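Racemase, putative (Roseobacter denitrificans, PDB 3TCS) binds magnesium and is probably a hydro-lyase or racemase of the mandelate racemase/muconate lactonizing enzyme family, built on a TIM barrel. Local coordinates at residues B[312-324]-B[361-373]. Sequence-based numbering, arbitrary orientation.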
loop_
_atom_site.group_PDB
_atom_site.type_symbol
_atom_site.label_atom_id
_atom_site.label_comp_id
_atom_site.label_asym_id
_atom_site.label_seq_id
_atom_site.Cartn_x
_atom_site.Cartn_y
_atom_site.Cartn_z
ATOM N N SER B 312 -17.713 -3.177 14.165
ATOM C CA SER B 312 -16.550 -2.814 14.963
ATOM C C SER B 312 -16.876 -1.321 15.082
ATOM O O SER B 312 -17.998 -0.911 14.746
ATOM C CB SER B 312 -15.233 -3.037 14.197
ATOM O OG SER B 312 -15.077 -2.137 13.112
ATOM N N LEU B 313 -15.943 -0.501 15.543
ATOM C CA LEU B 313 -16.231 0.921 15.680
ATOM C C LEU B 313 -16.289 1.696 14.365
ATOM O O LEU B 313 -16.679 2.858 14.353
ATOM C CB LEU B 313 -15.204 1.580 16.603
ATOM C CG LEU B 313 -15.338 1.236 18.087
ATOM C CD1 LEU B 313 -14.250 1.933 18.882
ATOM C CD2 LEU B 313 -16.706 1.670 18.569
ATOM N N VAL B 314 -15.915 1.070 13.258
ATOM C CA VAL B 314 -15.936 1.782 11.983
ATOM C C VAL B 314 -17.295 2.422 11.673
ATOM O O VAL B 314 -17.359 3.543 11.156
ATOM C CB VAL B 314 -15.493 0.853 10.819
ATOM C CG1 VAL B 314 -16.506 -0.272 10.601
ATOM C CG2 VAL B 314 -15.277 1.669 9.557
ATOM N N THR B 315 -18.380 1.730 12.006
ATOM C CA THR B 315 -19.708 2.265 11.733
ATOM C C THR B 315 -20.012 3.487 12.601
ATOM O O THR B 315 -20.584 4.469 12.117
ATOM C CB THR B 315 -20.786 1.179 11.925
ATOM O OG1 THR B 315 -20.541 0.103 11.011
ATOM C CG2 THR B 315 -22.176 1.741 11.647
ATOM N N LEU B 316 -19.610 3.438 13.870
ATOM C CA LEU B 316 -19.831 4.555 14.789
ATOM C C LEU B 316 -19.022 5.778 14.362
ATOM O O LEU B 316 -19.520 6.907 14.397
ATOM C CB LEU B 316 -19.442 4.163 16.219
ATOM C CG LEU B 316 -19.636 5.223 17.311
ATOM C CD1 LEU B 316 -21.088 5.703 17.328
ATOM C CD2 LEU B 316 -19.257 4.634 18.671
ATOM N N PHE B 317 -17.771 5.558 13.959
ATOM C CA PHE B 317 -16.938 6.671 13.519
ATOM C C PHE B 317 -17.616 7.367 12.345
ATOM O O PHE B 317 -17.599 8.594 12.238
ATOM C CB PHE B 317 -15.561 6.191 13.059
ATOM C CG PHE B 317 -14.757 5.503 14.128
ATOM C CD1 PHE B 317 -14.966 5.783 15.476
ATOM C CD2 PHE B 317 -13.745 4.616 13.776
ATOM C CE1 PHE B 317 -14.167 5.187 16.466
ATOM C CE2 PHE B 317 -12.936 4.016 14.757
ATOM C CZ PHE B 317 -13.150 4.304 16.100
ATOM N N THR B 318 -18.200 6.565 11.460
ATOM C CA THR B 318 -18.879 7.086 10.275
ATOM C C THR B 318 -20.125 7.869 10.675
ATOM O O THR B 318 -20.436 8.907 10.082
ATOM C CB THR B 318 -19.259 5.935 9.317
ATOM O OG1 THR B 318 -18.080 5.194 8.977
ATOM C CG2 THR B 318 -19.879 6.482 8.040
ATOM N N MET B 319 -20.838 7.369 11.682
ATOM C CA MET B 319 -22.032 8.047 12.179
ATOM C C MET B 319 -21.670 9.460 12.645
ATOM O O MET B 319 -22.370 10.421 12.330
ATOM C CB MET B 319 -22.649 7.253 13.337
ATOM C CG MET B 319 -23.402 6.007 12.892
ATOM S SD MET B 319 -23.653 4.820 14.234
ATOM C CE MET B 319 -24.458 5.870 15.487
ATOM N N HIS B 320 -20.575 9.590 13.391
ATOM C CA HIS B 320 -20.157 10.907 13.864
ATOM C C HIS B 320 -19.766 11.804 12.695
ATOM O O HIS B 320 -20.104 12.990 12.672
ATOM C CB HIS B 320 -18.968 10.802 14.827
ATOM C CG HIS B 320 -19.351 10.472 16.237
ATOM N ND1 HIS B 320 -19.737 9.208 16.630
ATOM C CD2 HIS B 320 -19.397 11.241 17.349
ATOM C CE1 HIS B 320 -20.001 9.212 17.924
ATOM N NE2 HIS B 320 -19.804 10.434 18.384
ATOM N N LEU B 321 -19.049 11.239 11.729
ATOM C CA LEU B 321 -18.623 12.010 10.567
ATOM C C LEU B 321 -19.831 12.529 9.787
ATOM O O LEU B 321 -19.877 13.701 9.409
ATOM C CB LEU B 321 -17.749 11.156 9.641
ATOM C CG LEU B 321 -17.204 11.894 8.408
ATOM C CD1 LEU B 321 -16.121 12.876 8.840
ATOM C CD2 LEU B 321 -16.642 10.904 7.407
ATOM N N LEU B 322 -20.809 11.655 9.557
ATOM C CA LEU B 322 -22.001 12.031 8.808
ATOM C C LEU B 322 -22.849 13.095 9.499
ATOM O O LEU B 322 -23.636 13.779 8.844
ATOM C CB LEU B 322 -22.848 10.791 8.506
ATOM C CG LEU B 322 -22.268 9.828 7.461
ATOM C CD1 LEU B 322 -23.167 8.612 7.347
ATOM C CD2 LEU B 322 -22.156 10.528 6.101
ATOM N N ARG B 323 -22.691 13.242 10.813
ATOM C CA ARG B 323 -23.443 14.252 11.554
ATOM C C ARG B 323 -22.689 15.576 11.513
ATOM O O ARG B 323 -23.148 16.571 12.067
ATOM C CB ARG B 323 -23.621 13.846 13.022
ATOM C CG ARG B 323 -24.646 12.744 13.296
ATOM C CD ARG B 323 -26.082 13.166 12.962
ATOM N NE ARG B 323 -26.477 14.446 13.551
ATOM C CZ ARG B 323 -27.682 14.990 13.400
ATOM N NH1 ARG B 323 -28.607 14.360 12.688
ATOM N NH2 ARG B 323 -27.959 16.174 13.934
ATOM N N ALA B 324 -21.533 15.591 10.860
ATOM C CA ALA B 324 -20.741 16.810 10.815
ATOM C C ALA B 324 -20.393 17.374 9.437
ATOM O O ALA B 324 -20.351 18.588 9.264
ATOM C CB ALA B 324 -19.462 16.607 11.616
ATOM N N ALA B 361 -29.828 5.283 12.909
ATOM C CA ALA B 361 -28.848 4.981 13.944
ATOM C C ALA B 361 -28.726 6.299 14.704
ATOM O O ALA B 361 -29.174 7.338 14.210
ATOM C CB ALA B 361 -27.516 4.595 13.323
ATOM N N ARG B 362 -28.125 6.284 15.889
ATOM C CA ARG B 362 -28.027 7.520 16.653
ATOM C C ARG B 362 -26.671 7.846 17.250
ATOM O O ARG B 362 -26.009 6.990 17.832
ATOM C CB ARG B 362 -29.060 7.516 17.788
ATOM C CG ARG B 362 -29.022 8.755 18.676
ATOM C CD ARG B 362 -29.799 8.545 19.978
ATOM N NE ARG B 362 -31.246 8.454 19.788
ATOM C CZ ARG B 362 -32.048 9.491 19.560
ATOM N NH1 ARG B 362 -31.553 10.722 19.485
ATOM N NH2 ARG B 362 -33.355 9.298 19.412
ATOM N N VAL B 363 -26.265 9.099 17.089
ATOM C CA VAL B 363 -25.028 9.588 17.687
ATOM C C VAL B 363 -25.530 10.307 18.929
ATOM O O VAL B 363 -26.338 11.237 18.829
ATOM C CB VAL B 363 -24.301 10.613 16.790
ATOM C CG1 VAL B 363 -23.168 11.269 17.578
ATOM C CG2 VAL B 363 -23.750 9.927 15.553
ATOM N N THR B 364 -25.079 9.871 20.098
ATOM C CA THR B 364 -25.515 10.486 21.343
ATOM C C THR B 364 -24.599 11.639 21.735
ATOM O O THR B 364 -23.610 11.917 21.058
ATOM C CB THR B 364 -25.539 9.455 22.482
ATOM O OG1 THR B 364 -24.199 9.140 22.871
ATOM C CG2 THR B 364 -26.230 8.189 22.024
ATOM N N ASP B 365 -24.928 12.320 22.826
ATOM C CA ASP B 365 -24.103 13.435 23.262
ATOM C C ASP B 365 -23.022 13.003 24.245
ATOM O O ASP B 365 -22.368 13.839 24.858
ATOM C CB ASP B 365 -24.977 14.534 23.869
ATOM C CG ASP B 365 -26.016 13.985 24.804
ATOM O OD1 ASP B 365 -25.638 13.440 25.858
ATOM O OD2 ASP B 365 -27.217 14.088 24.472
ATOM N N ALA B 366 -22.829 11.695 24.388
ATOM C CA ALA B 366 -21.793 11.185 25.284
ATOM C C ALA B 366 -20.454 11.686 24.741
ATOM O O ALA B 366 -20.223 11.656 23.534
ATOM C CB ALA B 366 -21.820 9.655 25.309
ATOM N N PRO B 367 -19.563 12.168 25.624
ATOM C CA PRO B 367 -18.252 12.677 25.205
ATOM C C PRO B 367 -17.421 11.653 24.434
ATOM O O PRO B 367 -17.425 10.467 24.759
ATOM C CB PRO B 367 -17.598 13.071 26.530
ATOM C CG PRO B 367 -18.777 13.497 27.359
ATOM C CD PRO B 367 -19.768 12.389 27.068
ATOM N N GLY B 368 -16.705 12.121 23.418
ATOM C CA GLY B 368 -15.888 11.225 22.620
ATOM C C GLY B 368 -16.746 10.400 21.685
ATOM O O GLY B 368 -17.733 10.896 21.146
ATOM N N TRP B 369 -16.379 9.138 21.483
ATOM C CA TRP B 369 -17.156 8.283 20.601
ATOM C C TRP B 369 -18.443 7.859 21.296
ATOM O O TRP B 369 -19.430 7.536 20.640
ATOM C CB TRP B 369 -16.343 7.055 20.191
ATOM C CG TRP B 369 -15.134 7.402 19.377
ATOM C CD1 TRP B 369 -13.842 7.097 19.669
ATOM C CD2 TRP B 369 -15.108 8.117 18.135
ATOM N NE1 TRP B 369 -13.006 7.577 18.691
ATOM C CE2 TRP B 369 -13.756 8.208 17.735
ATOM C CE3 TRP B 369 -16.096 8.686 17.321
ATOM C CZ2 TRP B 369 -13.363 8.847 16.554
ATOM C CZ3 TRP B 369 -15.704 9.324 16.142
ATOM C CH2 TRP B 369 -14.349 9.397 15.773
ATOM N N GLY B 370 -18.426 7.873 22.626
ATOM C CA GLY B 370 -19.608 7.506 23.384
ATOM C C GLY B 370 -19.809 6.008 23.497
ATOM O O GLY B 370 -20.941 5.517 23.500
ATOM N N VAL B 371 -18.706 5.281 23.593
ATOM C CA VAL B 371 -18.754 3.830 23.698
ATOM C C VAL B 371 -17.658 3.383 24.659
ATOM O O VAL B 371 -16.702 4.117 24.901
ATOM C CB VAL B 371 -18.520 3.173 22.316
ATOM C CG1 VAL B 371 -17.089 3.421 21.857
ATOM C CG2 VAL B 371 -18.814 1.678 22.384
ATOM N N GLU B 372 -17.806 2.182 25.204
ATOM C CA GLU B 372 -16.825 1.630 26.132
ATOM C C GLU B 372 -16.487 0.218 25.668
ATOM O O GLU B 372 -17.380 -0.590 25.438
ATOM C CB GLU B 372 -17.412 1.574 27.542
ATOM C CG GLU B 372 -16.397 1.338 28.649
ATOM C CD GLU B 372 -17.058 1.214 30.013
ATOM O OE1 GLU B 372 -18.115 1.852 30.221
ATOM O OE2 GLU B 372 -16.516 0.490 30.876
ATOM N N ILE B 373 -15.201 -0.071 25.517
ATOM C CA ILE B 373 -14.784 -1.392 25.083
ATOM C C ILE B 373 -15.038 -2.355 26.234
ATOM O O ILE B 373 -14.809 -2.015 27.392
ATOM C CB ILE B 373 -13.286 -1.419 24.723
ATOM C CG1 ILE B 373 -12.966 -0.293 23.733
ATOM C CG2 ILE B 373 -12.912 -2.778 24.138
ATOM C CD1 ILE B 373 -13.781 -0.330 22.451
HETATM O O HOH W 1 -21.184 10.418 21.389
#
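His320 and Trp369 meet because both first torsions set CG opposite the carbonyl carbon (chi1 -82° in His320), which lays the imidazole of helix 314-322 against the loop that follows strand 361-363. The indole presents an edge to one face of the imidazole, a T-shaped pair with planes at 89° and Trp369 CE3 3.7 Å from His320 ND1. Over the opposite face sits the methyl CG1 of Val363, 3.7 Å from the ring centroid, a CH-pi contact; the imidazole is thus sandwiched between strand and loop. Its rotation is fixed from within the helix: ND1 donates to Leu316 O at 3.2 Å, with the acceptor in the ring plane although the donor stands above the plane of that carbonyl. The other nitrogen, NE2, has a weak bond to a water that lies within bonding distance of Thr364 O and Ala366 O, linking the ring to the turn beyond the strand.

One turn earlier, Phe317 places CE1 over the face of the indole, 3.3 Å from Trp369 CE2, with the two ring planes inclined at 47°. Trp369 NE1 is spent on Thr109 O, and Asp113 receives the backbone N-H, so this residue also joins helix 98-119 to the barrel helix. Aliphatic groups extend the seam at both ends. Leu313 CD2 lies 3.7 Å from Val371 CG1, while Val363 CG2 packs against Met319 CB at 3.6 Å and the stem of Arg323, whose guanidinium turns to Thr130 and Leu133. Strand 361-363 pairs antiparallel with strand 132-139 of the barrel sheet, so the helix packs on that added strand and the loop after it by largely apolar and aromatic surfaces. The contact illustrates how a buried polar ring fits an apolar interface when its own helix satisfies ND1 and water, more loosely, meets NE2.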